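PDB 4HBK: aldo-keto reductase family 1, member B4 (Aldose reductase) from Schistosoma japonicum, which probably reduces aldehydes, including the open-chain form of aldose sugars, to alcohols with NADPH. Local coordinates for residues Gln215-His219 with Ala220-Asn224; Ile225-Val228 with Glu229-Gln232. One frame throughout, in Å; residues are numbered along the deposited sequence.

Interaction 1 of 2, residues Gln215-His219 with Ala220-Asn224; sequences QIEIH and ANFPN
His219 lays one face of its imidazole against the CB of Phe222, a CH-pi contact with CB 3.9 Å from the ring centroid. The two residues are the first and last of a type I beta turn in the loop between strand 213-217 of the (beta/alpha)8 barrel and its following helix. The turn closes through two backbone bonds, Phe222 N to His219 O at 2.7 Å and His219 N to Phe222 O at 3.2 Å, an antiparallel hydrogen-bonded pair.

Histidine suits its place because both ring nitrogens are used. NE2 donates, in the ring plane, to the anti lone pair of Glu217 OE2 at 2.9 Å, while ND1 accepts a weak bond from Asn221 N. With CG between the backbone N and the carbonyl carbon (chi1 50°), the ring swings forward over the turn, toward Asn221 and Phe222. The Glu217 carboxylate also takes the backbone N-H groups of Gln326 and Phe327.

Ile218 CG2 meets Pro223 O at 3.4 Å. The Phe222 ring turns its edge to Glu217 O, 3.7 Å from CD2. Asn224, at the N-cap position but making no side-chain cap, turns its NH2 group back to that same oxygen: ND2 donates to Glu217 O at 3.0 Å, with an N-H...O angle of 156°.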
loop_
_atom_site.group_PDB
_atom_site.type_symbol
_atom_site.label_atom_id
_atom_site.label_comp_id
_atom_site.label_asym_id
_atom_site.label_seq_id
_atom_site.Cartn_x
_atom_site.Cartn_y
_atom_site.Cartn_z
ATOM N N GLN A 215 3.539 -0.660 -4.326
ATOM C CA GLN A 215 3.344 0.117 -3.106
ATOM C C GLN A 215 4.674 0.174 -2.374
ATOM O O GLN A 215 5.279 -0.857 -2.108
ATOM C CB GLN A 215 2.248 -0.492 -2.202
ATOM C CG GLN A 215 2.003 0.315 -0.908
ATOM C CD GLN A 215 0.840 -0.206 -0.043
ATOM O OE1 GLN A 215 1.008 -0.429 1.154
ATOM N NE2 GLN A 215 -0.343 -0.373 -0.644
ATOM N N ILE A 216 5.127 1.380 -2.063
ATOM C CA ILE A 216 6.436 1.593 -1.462
ATOM C C ILE A 216 6.351 2.817 -0.571
ATOM O O ILE A 216 5.409 3.604 -0.692
ATOM C CB ILE A 216 7.506 1.871 -2.537
ATOM C CG1 ILE A 216 6.947 2.831 -3.608
ATOM C CG2 ILE A 216 7.995 0.566 -3.157
ATOM C CD1 ILE A 216 7.958 3.233 -4.695
ATOM N N GLU A 217 7.341 2.991 0.304
ATOM C CA GLU A 217 7.421 4.182 1.142
ATOM C C GLU A 217 7.739 5.412 0.309
ATOM O O GLU A 217 8.763 5.468 -0.379
ATOM C CB GLU A 217 8.476 4.012 2.238
ATOM C CG GLU A 217 8.838 5.304 2.969
ATOM C CD GLU A 217 9.908 5.079 4.033
ATOM O OE1 GLU A 217 10.323 3.914 4.240
ATOM O OE2 GLU A 217 10.333 6.068 4.662
ATOM N N ILE A 218 6.853 6.399 0.376
ATOM C CA ILE A 218 7.052 7.656 -0.333
ATOM C C ILE A 218 6.471 8.821 0.481
ATOM O O ILE A 218 5.304 8.791 0.915
ATOM C CB ILE A 218 6.401 7.636 -1.740
ATOM C CG1 ILE A 218 6.689 6.325 -2.469
ATOM C CG2 ILE A 218 6.885 8.820 -2.583
ATOM C CD1 ILE A 218 5.976 6.242 -3.823
ATOM N N HIS A 219 7.290 9.843 0.693
ATOM C CA HIS A 219 6.844 11.056 1.361
ATOM C C HIS A 219 7.910 12.131 1.192
ATOM O O HIS A 219 8.993 11.872 0.651
ATOM C CB HIS A 219 6.557 10.791 2.840
ATOM C CG HIS A 219 7.672 10.087 3.540
ATOM N ND1 HIS A 219 8.768 10.754 4.035
ATOM C CD2 HIS A 219 7.884 8.773 3.783
ATOM C CE1 HIS A 219 9.599 9.883 4.584
ATOM N NE2 HIS A 219 9.090 8.671 4.438
ATOM N N ALA A 220 7.603 13.341 1.639
ATOM C CA ALA A 220 8.477 14.471 1.374
ATOM C C ALA A 220 9.881 14.270 1.933
ATOM O O ALA A 220 10.820 14.870 1.437
ATOM C CB ALA A 220 7.857 15.760 1.908
ATOM N N ASN A 221 10.027 13.426 2.953
ATOM C CA ASN A 221 11.343 13.164 3.540
ATOM C C ASN A 221 11.997 11.925 2.951
ATOM O O ASN A 221 13.105 11.557 3.342
ATOM C CB ASN A 221 11.272 13.042 5.071
ATOM C CG ASN A 221 11.642 14.335 5.779
ATOM O OD1 ASN A 221 12.126 15.290 5.158
ATOM N ND2 ASN A 221 11.431 14.367 7.088
ATOM N N PHE A 222 11.294 11.280 2.024
ATOM C CA PHE A 222 11.867 10.187 1.240
ATOM C C PHE A 222 11.143 10.048 -0.095
ATOM O O PHE A 222 10.236 9.225 -0.240
ATOM C CB PHE A 222 11.831 8.871 2.010
ATOM C CG PHE A 222 12.673 7.806 1.391
ATOM C CD1 PHE A 222 14.050 7.921 1.378
ATOM C CD2 PHE A 222 12.092 6.701 0.800
ATOM C CE1 PHE A 222 14.841 6.939 0.787
ATOM C CE2 PHE A 222 12.871 5.724 0.214
ATOM C CZ PHE A 222 14.250 5.841 0.210
ATOM N N PRO A 223 11.537 10.866 -1.079
ATOM C CA PRO A 223 10.731 10.996 -2.297
ATOM C C PRO A 223 10.776 9.759 -3.189
ATOM O O PRO A 223 9.871 9.585 -4.000
ATOM C CB PRO A 223 11.347 12.218 -3.005
ATOM C CG PRO A 223 12.171 12.923 -1.943
ATOM C CD PRO A 223 12.667 11.809 -1.061
ATOM N N ASN A 224 11.787 8.914 -3.032
ATOM C CA ASN A 224 11.892 7.683 -3.823
ATOM C C ASN A 224 11.721 7.952 -5.314
ATOM O O ASN A 224 11.049 7.187 -6.007
ATOM C CB ASN A 224 10.825 6.684 -3.366
ATOM C CG ASN A 224 11.353 5.270 -3.246
ATOM O OD1 ASN A 224 12.358 4.920 -3.858
ATOM N ND2 ASN A 224 10.670 4.442 -2.449
#

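Interaction 2 of 2, residues Ile225-Val228 with Glu229-Gln232; sequences IKLV and EYAQ
Glu229 and Gln232 each fold back along consecutive turns of an alpha-helix to meet the residue four earlier, Glu229 across Ile225, Gln232 beside Val228. These eight residues make up nearly all of helix 225-233, which links strands 213-217 and 237-241 in a beta-alpha-beta unit of the barrel.

The backbone bonds are the regular i to i+4 set. Glu229 N, Tyr230 N, Ala231 N and Gln232 N donate in turn to the carbonyl oxygens of Ile225, Lys226, Leu227 and Val228. The shortest are Glu229 N to Ile225 O and Ala231 N to Leu227 O, both 2.8 Å.

Among the side chains, contact is by van der Waals packing. The extended Glu229 chain slants across Ile225, whose methyl CG2 lies against the carboxylate end, 3.7 Å from Glu229 OE1, while Glu229 CG rests near Ile225 O. Gln232 runs alongside Val228, pointing the same way, and its amide carbon CD sits 3.7 Å from Val228 CG1. That methyl stands anti to the backbone N (chi1 165°), the position that brings it beside the amide, whose NE2 gives a weak hydrogen bond to Arg284 O. Leu227 CD1 approaches Tyr230 CD2 more loosely, at 4.3 Å.

Outside partners divide the helix by chemistry. Leu227 and Ala231 pack on strand 213-217, Tyr230 lies against helix 197-206, and exposed Lys226 forms a salt bridge with Glu343. The small Ala231 also touches Val238, as suits a close approach to the sheet. No side-chain hydrogen bond or salt bridge spans the two halves, so their cohesion rests mainly on the main-chain bonds, with methyl groups against polar side-chain ends adding to it.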
loop_
_atom_site.group_PDB
_atom_site.type_symbol
_atom_site.label_atom_id
_atom_site.label_comp_id
_atom_site.label_asym_id
_atom_site.label_seq_id
_atom_site.Cartn_x
_atom_site.Cartn_y
_atom_site.Cartn_z
ATOM N N ILE A 225 12.342 9.025 -5.807
ATOM C CA ILE A 225 12.144 9.497 -7.185
ATOM C C ILE A 225 12.526 8.489 -8.279
ATOM O O ILE A 225 11.744 8.223 -9.189
ATOM C CB ILE A 225 12.908 10.821 -7.472
ATOM C CG1 ILE A 225 12.560 11.906 -6.451
ATOM C CG2 ILE A 225 12.572 11.341 -8.857
ATOM C CD1 ILE A 225 11.348 12.706 -6.809
ATOM N N LYS A 226 13.734 7.947 -8.202
ATOM C CA LYS A 226 14.219 7.052 -9.249
ATOM C C LYS A 226 13.348 5.812 -9.437
ATOM O O LYS A 226 13.036 5.428 -10.564
ATOM C CB LYS A 226 15.677 6.659 -9.007
ATOM C CG LYS A 226 16.647 7.802 -9.247
ATOM C CD LYS A 226 18.090 7.359 -9.081
ATOM C CE LYS A 226 19.043 8.452 -9.536
ATOM N NZ LYS A 226 20.453 7.983 -9.637
ATOM N N LEU A 227 12.963 5.192 -8.331
ATOM C CA LEU A 227 12.111 4.020 -8.376
ATOM C C LEU A 227 10.729 4.383 -8.905
ATOM O O LEU A 227 10.162 3.662 -9.721
ATOM C CB LEU A 227 11.992 3.400 -6.985
ATOM C CG LEU A 227 11.143 2.132 -6.941
ATOM C CD1 LEU A 227 11.639 1.149 -8.007
ATOM C CD2 LEU A 227 11.157 1.507 -5.536
ATOM N N VAL A 228 10.182 5.500 -8.438
ATOM C CA VAL A 228 8.856 5.912 -8.881
ATOM C C VAL A 228 8.862 6.180 -10.379
ATOM O O VAL A 228 7.950 5.773 -11.104
ATOM C CB VAL A 228 8.370 7.179 -8.170
ATOM C CG1 VAL A 228 7.175 7.749 -8.918
ATOM C CG2 VAL A 228 8.010 6.877 -6.697
ATOM N N GLU A 229 9.896 6.868 -10.847
ATOM C CA GLU A 229 9.978 7.172 -12.269
ATOM C C GLU A 229 10.100 5.883 -13.071
ATOM O O GLU A 229 9.445 5.719 -14.101
ATOM C CB GLU A 229 11.145 8.116 -12.558
ATOM C CG GLU A 229 10.891 9.541 -12.085
ATOM C CD GLU A 229 12.012 10.493 -12.477
ATOM O OE1 GLU A 229 11.776 11.718 -12.475
ATOM O OE2 GLU A 229 13.130 10.019 -12.790
ATOM N N TYR A 230 10.931 4.964 -12.589
ATOM C CA TYR A 230 11.060 3.678 -13.245
ATOM C C TYR A 230 9.725 2.944 -13.325
ATOM O O TYR A 230 9.310 2.515 -14.397
ATOM C CB TYR A 230 12.063 2.774 -12.545
ATOM C CG TYR A 230 11.884 1.344 -13.009
ATOM C CD1 TYR A 230 12.327 0.935 -14.274
ATOM C CD2 TYR A 230 11.224 0.418 -12.212
ATOM C CE1 TYR A 230 12.141 -0.366 -14.707
ATOM C CE2 TYR A 230 11.030 -0.885 -12.638
ATOM C CZ TYR A 230 11.491 -1.273 -13.879
ATOM O OH TYR A 230 11.285 -2.571 -14.290
ATOM N N ALA A 231 9.055 2.785 -12.189
ATOM C CA ALA A 231 7.805 2.037 -12.185
ATOM C C ALA A 231 6.756 2.638 -13.138
ATOM O O ALA A 231 6.110 1.911 -13.895
ATOM C CB ALA A 231 7.250 1.884 -10.761
ATOM N N GLN A 232 6.588 3.954 -13.102
ATOM C CA GLN A 232 5.641 4.611 -14.002
ATOM C C GLN A 232 6.072 4.441 -15.463
ATOM O O GLN A 232 5.231 4.272 -16.336
ATOM C CB GLN A 232 5.456 6.088 -13.622
ATOM C CG GLN A 232 4.825 6.262 -12.232
ATOM C CD GLN A 232 4.776 7.705 -11.742
ATOM O OE1 GLN A 232 5.547 8.564 -12.186
ATOM N NE2 GLN A 232 3.857 7.975 -10.811
#

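Followed from the N terminus, the two contacts come in series: interaction 1 is complete at Asn224 before interaction 2 begins at Ile225, and neither nests in nor crosses the other. The first closes the tight turn after strand 213-217; the second runs through nearly the whole of helix 225-233. Their centres are 11 Å apart, yet they touch. Ile218 CD1 packs 3.6 Å from Val228 CG2, and Ile216 CD1 lies 3.7 Å from Leu227 CD2, so branched aliphatic side chains bring the strand end and the helix together. The helix then leads on to strand 237-241, the next strand of the barrel.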